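Local atomic coordinates of SPD1 nuclease (Streptococcus pyogenes, PDB entry 2XH3), a protein that acts as a prophage-encoded extracellular DNase, an endonuclease that probably needs a bound metal ion to cut nucleic acid. Residues S113-N118 against G246-K251; M117-L122 against L137-A142. The protein carries 1 engineered substitution. All blocks are in the same frame, centred on the assembly; numbering follows the deposited sequence.

Contact 1: S113-N118 against G246-K251; sequences SSWVMN and GTATPK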
loop_
_atom_site.group_PDB
_atom_site.type_symbol
_atom_site.label_atom_id
_atom_site.label_comp_id
_atom_site.label_asym_id
_atom_site.label_seq_id
_atom_site.Cartn_x
_atom_site.Cartn_y
_atom_site.Cartn_z
ATOM N N SER A 113 14.085 -27.083 -0.374
ATOM C CA SER A 113 14.805 -26.020 0.305
ATOM C C SER A 113 14.329 -24.617 -0.187
ATOM O O SER A 113 13.724 -24.457 -1.264
ATOM C CB SER A 113 16.344 -26.221 0.189
ATOM O OG SER A 113 17.045 -25.855 1.384
ATOM N N SER A 114 14.656 -23.605 0.605
ATOM C CA SER A 114 13.919 -22.366 0.644
ATOM C C SER A 114 14.754 -21.106 0.492
ATOM O O SER A 114 15.913 -21.095 0.850
ATOM C CB SER A 114 13.228 -22.291 2.009
ATOM O OG SER A 114 14.168 -22.252 3.064
ATOM N N TRP A 115 14.122 -20.035 0.024
ATOM C CA TRP A 115 14.749 -18.721 -0.071
ATOM C C TRP A 115 14.155 -17.688 0.925
ATOM O O TRP A 115 13.113 -17.946 1.547
ATOM C CB TRP A 115 14.702 -18.229 -1.521
ATOM C CG TRP A 115 13.327 -17.907 -2.027
ATOM C CD1 TRP A 115 12.717 -16.673 -2.029
ATOM C CD2 TRP A 115 12.392 -18.816 -2.636
ATOM N NE1 TRP A 115 11.460 -16.761 -2.590
ATOM C CE2 TRP A 115 11.231 -18.059 -2.974
ATOM C CE3 TRP A 115 12.414 -20.193 -2.928
ATOM C CZ2 TRP A 115 10.101 -18.636 -3.589
ATOM C CZ3 TRP A 115 11.278 -20.768 -3.540
ATOM C CH2 TRP A 115 10.141 -19.984 -3.858
ATOM N N VAL A 116 14.845 -16.550 1.109
ATOM C CA VAL A 116 14.344 -15.426 1.957
ATOM C C VAL A 116 13.607 -14.456 1.095
ATOM O O VAL A 116 13.967 -14.230 -0.070
ATOM C CB VAL A 116 15.453 -14.620 2.690
ATOM C CG1 VAL A 116 16.283 -15.542 3.590
ATOM C CG2 VAL A 116 16.329 -13.756 1.671
ATOM N N MET A 117 12.573 -13.861 1.655
ATOM C CA MET A 117 11.682 -13.068 0.830
ATOM C C MET A 117 12.251 -11.687 0.517
ATOM O O MET A 117 12.982 -11.104 1.321
ATOM C CB MET A 117 10.336 -12.969 1.502
ATOM C CG MET A 117 9.608 -14.283 1.573
ATOM S SD MET A 117 8.099 -14.098 2.556
ATOM C CE MET A 117 7.173 -12.923 1.593
ATOM N N ASN A 118 11.897 -11.185 -0.666
ATOM C CA ASN A 118 12.210 -9.831 -1.091
ATOM C C ASN A 118 11.346 -8.844 -0.374
ATOM O O ASN A 118 10.237 -9.180 0.050
ATOM C CB ASN A 118 12.024 -9.689 -2.598
ATOM C CG ASN A 118 12.784 -10.772 -3.357
ATOM O OD1 ASN A 118 12.224 -11.828 -3.671
ATOM N ND2 ASN A 118 14.080 -10.558 -3.575
ATOM N N GLY A 246 10.386 -15.562 7.645
ATOM C CA GLY A 246 10.564 -14.803 6.437
ATOM C C GLY A 246 11.165 -15.593 5.304
ATOM O O GLY A 246 11.816 -15.018 4.429
ATOM N N THR A 247 10.924 -16.907 5.304
ATOM C CA THR A 247 11.368 -17.818 4.227
ATOM C C THR A 247 10.188 -18.293 3.400
ATOM O O THR A 247 9.044 -18.311 3.840
ATOM C CB THR A 247 12.072 -19.081 4.776
ATOM O OG1 THR A 247 11.193 -19.761 5.677
ATOM C CG2 THR A 247 13.426 -18.729 5.458
ATOM N N ALA A 248 10.496 -18.697 2.192
ATOM C CA ALA A 248 9.518 -19.157 1.259
ATOM C C ALA A 248 10.061 -20.448 0.622
ATOM O O ALA A 248 11.237 -20.537 0.286
ATOM C CB ALA A 248 9.358 -18.098 0.230
ATOM N N THR A 249 9.216 -21.456 0.487
ATOM C CA THR A 249 9.543 -22.664 -0.285
ATOM C C THR A 249 8.334 -22.945 -1.180
ATOM O O THR A 249 7.210 -22.523 -0.840
ATOM C CB THR A 249 9.714 -23.897 0.634
ATOM O OG1 THR A 249 8.419 -24.319 1.073
ATOM C CG2 THR A 249 10.525 -23.556 1.846
ATOM N N PRO A 250 8.541 -23.654 -2.308
ATOM C CA PRO A 250 7.435 -23.978 -3.228
ATOM C C PRO A 250 6.492 -25.045 -2.648
ATOM O O PRO A 250 6.895 -25.767 -1.716
ATOM C CB PRO A 250 8.156 -24.553 -4.458
ATOM C CG PRO A 250 9.629 -24.303 -4.237
ATOM C CD PRO A 250 9.814 -24.248 -2.756
ATOM N N LYS A 251 5.269 -25.130 -3.201
ATOM C CA LYS A 251 4.206 -26.075 -2.761
ATOM C C LYS A 251 4.282 -27.540 -3.271
ATOM O O LYS A 251 4.132 -27.783 -4.485
ATOM C CB LYS A 251 2.833 -25.523 -3.155
ATOM C CG LYS A 251 2.265 -24.514 -2.217
ATOM C CD LYS A 251 0.801 -24.282 -2.511
ATOM C CE LYS A 251 0.043 -24.062 -1.230
ATOM N NZ LYS A 251 0.223 -22.695 -0.708
#

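Contact 2: M117-L122 against L137-A142; sequences MNRGHL and LVAMTA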
loop_
_atom_site.group_PDB
_atom_site.type_symbol
_atom_site.label_atom_id
_atom_site.label_comp_id
_atom_site.label_asym_id
_atom_site.label_seq_id
_atom_site.Cartn_x
_atom_site.Cartn_y
_atom_site.Cartn_z
ATOM N N MET A 117 12.573 -13.861 1.655
ATOM C CA MET A 117 11.682 -13.068 0.830
ATOM C C MET A 117 12.251 -11.687 0.517
ATOM O O MET A 117 12.982 -11.104 1.321
ATOM C CB MET A 117 10.336 -12.969 1.502
ATOM C CG MET A 117 9.608 -14.283 1.573
ATOM S SD MET A 117 8.099 -14.098 2.556
ATOM C CE MET A 117 7.173 -12.923 1.593
ATOM N N ASN A 118 11.897 -11.185 -0.666
ATOM C CA ASN A 118 12.210 -9.831 -1.091
ATOM C C ASN A 118 11.346 -8.844 -0.374
ATOM O O ASN A 118 10.237 -9.180 0.050
ATOM C CB ASN A 118 12.024 -9.689 -2.598
ATOM C CG ASN A 118 12.784 -10.772 -3.357
ATOM O OD1 ASN A 118 12.224 -11.828 -3.671
ATOM N ND2 ASN A 118 14.080 -10.558 -3.575
ATOM N N ARG A 119 11.888 -7.637 -0.216
ATOM C CA ARG A 119 11.241 -6.597 0.514
ATOM C C ARG A 119 10.491 -5.845 -0.540
ATOM O O ARG A 119 11.073 -5.540 -1.545
ATOM C CB ARG A 119 12.280 -5.673 1.151
ATOM C CG ARG A 119 13.319 -6.333 2.066
ATOM C CD ARG A 119 12.692 -6.998 3.269
ATOM N NE ARG A 119 12.501 -6.119 4.415
ATOM C CZ ARG A 119 12.072 -6.549 5.610
ATOM N NH1 ARG A 119 11.802 -7.844 5.810
ATOM N NH2 ARG A 119 11.915 -5.696 6.616
ATOM N N GLY A 120 9.204 -5.550 -0.332
ATOM C CA GLY A 120 8.475 -4.654 -1.228
ATOM C C GLY A 120 8.131 -3.344 -0.534
ATOM O O GLY A 120 8.011 -3.290 0.699
ATOM N N HIS A 121 7.955 -2.303 -1.336
ATOM C CA HIS A 121 7.512 -0.983 -0.921
ATOM C C HIS A 121 6.138 -0.940 -0.257
ATOM O O HIS A 121 5.259 -1.699 -0.606
ATOM C CB HIS A 121 7.536 -0.065 -2.151
ATOM C CG HIS A 121 8.923 0.140 -2.696
ATOM N ND1 HIS A 121 9.675 1.275 -2.441
ATOM C CD2 HIS A 121 9.709 -0.666 -3.461
ATOM C CE1 HIS A 121 10.849 1.165 -3.038
ATOM N NE2 HIS A 121 10.900 -0.005 -3.654
ATOM N N LEU A 122 5.925 -0.067 0.716
ATOM C CA LEU A 122 4.565 0.074 1.222
ATOM C C LEU A 122 3.917 1.143 0.330
ATOM O O LEU A 122 2.959 0.887 -0.364
ATOM C CB LEU A 122 4.484 0.439 2.727
ATOM C CG LEU A 122 5.036 -0.506 3.796
ATOM C CD1 LEU A 122 5.323 0.255 5.078
ATOM C CD2 LEU A 122 4.072 -1.694 4.092
ATOM N N LEU A 137 9.445 -0.556 3.690
ATOM C CA LEU A 137 9.659 -1.898 3.147
ATOM C C LEU A 137 9.154 -3.001 4.068
ATOM O O LEU A 137 9.274 -2.863 5.284
ATOM C CB LEU A 137 11.146 -2.125 2.878
ATOM C CG LEU A 137 11.827 -1.160 1.875
ATOM C CD1 LEU A 137 13.330 -1.443 1.787
ATOM C CD2 LEU A 137 11.177 -1.297 0.507
ATOM N N VAL A 138 8.576 -4.074 3.497
ATOM C CA VAL A 138 8.223 -5.280 4.253
ATOM C C VAL A 138 8.429 -6.483 3.353
ATOM O O VAL A 138 8.415 -6.342 2.139
ATOM C CB VAL A 138 6.778 -5.278 4.796
ATOM C CG1 VAL A 138 6.588 -4.198 5.889
ATOM C CG2 VAL A 138 5.724 -5.104 3.718
ATOM N N ALA A 139 8.712 -7.651 3.941
ATOM C CA ALA A 139 8.858 -8.867 3.179
ATOM C C ALA A 139 7.527 -9.082 2.474
ATOM O O ALA A 139 6.497 -8.906 3.081
ATOM C CB ALA A 139 9.158 -10.022 4.102
ATOM N N MET A 140 7.536 -9.500 1.211
ATOM C CA MET A 140 6.321 -9.525 0.400
ATOM C C MET A 140 6.454 -10.503 -0.760
ATOM O O MET A 140 7.540 -10.595 -1.362
ATOM C CB MET A 140 6.195 -8.122 -0.184
ATOM C CG MET A 140 4.820 -7.716 -0.478
ATOM S SD MET A 140 4.917 -6.145 -1.285
ATOM C CE MET A 140 4.707 -4.978 0.059
ATOM N N THR A 141 5.386 -11.228 -1.113
ATOM C CA THR A 141 5.486 -12.140 -2.275
ATOM C C THR A 141 5.510 -11.260 -3.525
ATOM O O THR A 141 5.030 -10.109 -3.499
ATOM C CB THR A 141 4.291 -13.120 -2.431
ATOM O OG1 THR A 141 3.071 -12.367 -2.516
ATOM C CG2 THR A 141 4.223 -14.088 -1.307
ATOM N N ALA A 142 6.034 -11.805 -4.622
ATOM C CA ALA A 142 5.997 -11.127 -5.956
ATOM C C ALA A 142 4.541 -11.029 -6.392
ATOM O O ALA A 142 4.152 -10.085 -7.053
ATOM C CB ALA A 142 6.787 -11.923 -6.959
HETATM O O HOH W 1 9.729 -12.277 -1.703
HETATM O O HOH W 2 11.998 -2.853 6.384
#

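Contact 1: S113-N118 against G246-K251
One face of the Trp-115 indole lies over Ala-248. Ala-248 CB packs against the five-membered ring of Trp-115 in a CH-pi contact, 4.0 Å from its centroid and only 24° off the ring normal. Ala-248 O lies against the six-membered ring on the same face, 3.4 Å from Trp-115 CE3 and offset toward the rim. Pro-250 meets the far end of the indole obliquely, with its CD 3.9 Å from CZ3 of Trp-115. The ring reaches these neighbours because CG of Trp-115 stands between its own backbone N and carbonyl carbon (chi1 68°), which folds the indole back along strand 247-250. Met-117 comes to Ala-248 from another side and lays CG against the methyl CB at 4.1 Å; both side chains also touch Leu-241 of the neighbouring strand 239-242.

The pairing is antiparallel and joins strand 115-121 to strand 247-250 within a four-stranded sheet. Trp-115 and Ala-248 form a hydrogen-bonded pair, with Trp-115 N to Ala-248 O at 2.9 Å and the return bond from Ala-248 N to Trp-115 O at 2.8 Å. Val-116 and Thr-247 are the next, non-hydrogen-bonded pair, and their side chains leave the sheet on the face away from Trp-115 and Ala-248. A third bond runs from Met-117 N to Gly-246 O (3.1 Å). Gly-246 and Thr-247 together face Asp-242 in a G1 beta bulge, and the backbone of Gly-246 (phi 82°) by itself calls for glycine, since it would jam a CB against the preceding carbonyl O.

Contact 2: M117-L122 against L137-A142
Arg-119 pairs with Ala-139, Gly-120 with Val-138 and His-121 with Leu-137 in an antiparallel hairpin. With helix 142-146 following, this is consistent with the beta-beta-alpha core of the His-Me finger nucleases, and Asn-118 to His-121 resemble the family's Asp-Arg-Gly-His motif.

Backbone bonds join Gly-120 and Val-138 in both directions, the shorter from Gly-120 N to Val-138 O (2.7 Å), and Met-140 N reaches Asn-118 O at 3.0 Å. Two waters extend the pairing: one accepts from Asn-118 N and donates to Met-140 O, while the other accepts from Arg-119 NH2, in the guanidinium plane, and donates to Leu-137 O.

The Arg-119 chain bends at chi2 and chi3, which lays one face of its guanidinium over the Val-138 to Ala-139 peptide, with NH1 3.6 Å from Ala-139 N. Leu-137 lies alongside His-121, pointing the same way, and places CD2 centrally over one imidazole face, 4.1 Å from the ring centroid and 6° off its normal.

In an apolar pair, Leu-122 CD2 meets Val-138 CG2 at 3.8 Å, the two side chains crossing at about a right angle near Pro-185. Met-140, its CG anti to the backbone N (chi1 -152°), lies instead against the backbone of Gly-120 and His-121. Its SD passes 3.9 Å from Gly-120 CA, an approach that depends on the bare glycine, and its CE ends 3.4 Å from His-121 O.

Both contacts use strand 115-121, which lies between strands 137-139 and 247-250 in the four-stranded sheet. Their centres are about 13 Å apart. Contact 1 involves the start of the strand and lies at the surface, about 22 Å from the centre of the chain; contact 2 involves its end, about 11 Å from that centre, and is partly buried. Met-117 and Asn-118, where the strand is interrupted, belong to both. In sequence, the partner in contact 2 follows after 14 residues, whereas that of contact 1 comes 127 residues later, near the C-terminus. A local hairpin carrying the probable nuclease motif is continued outward by strand 247-250, the chain's last, and then by 239-242 at the edge.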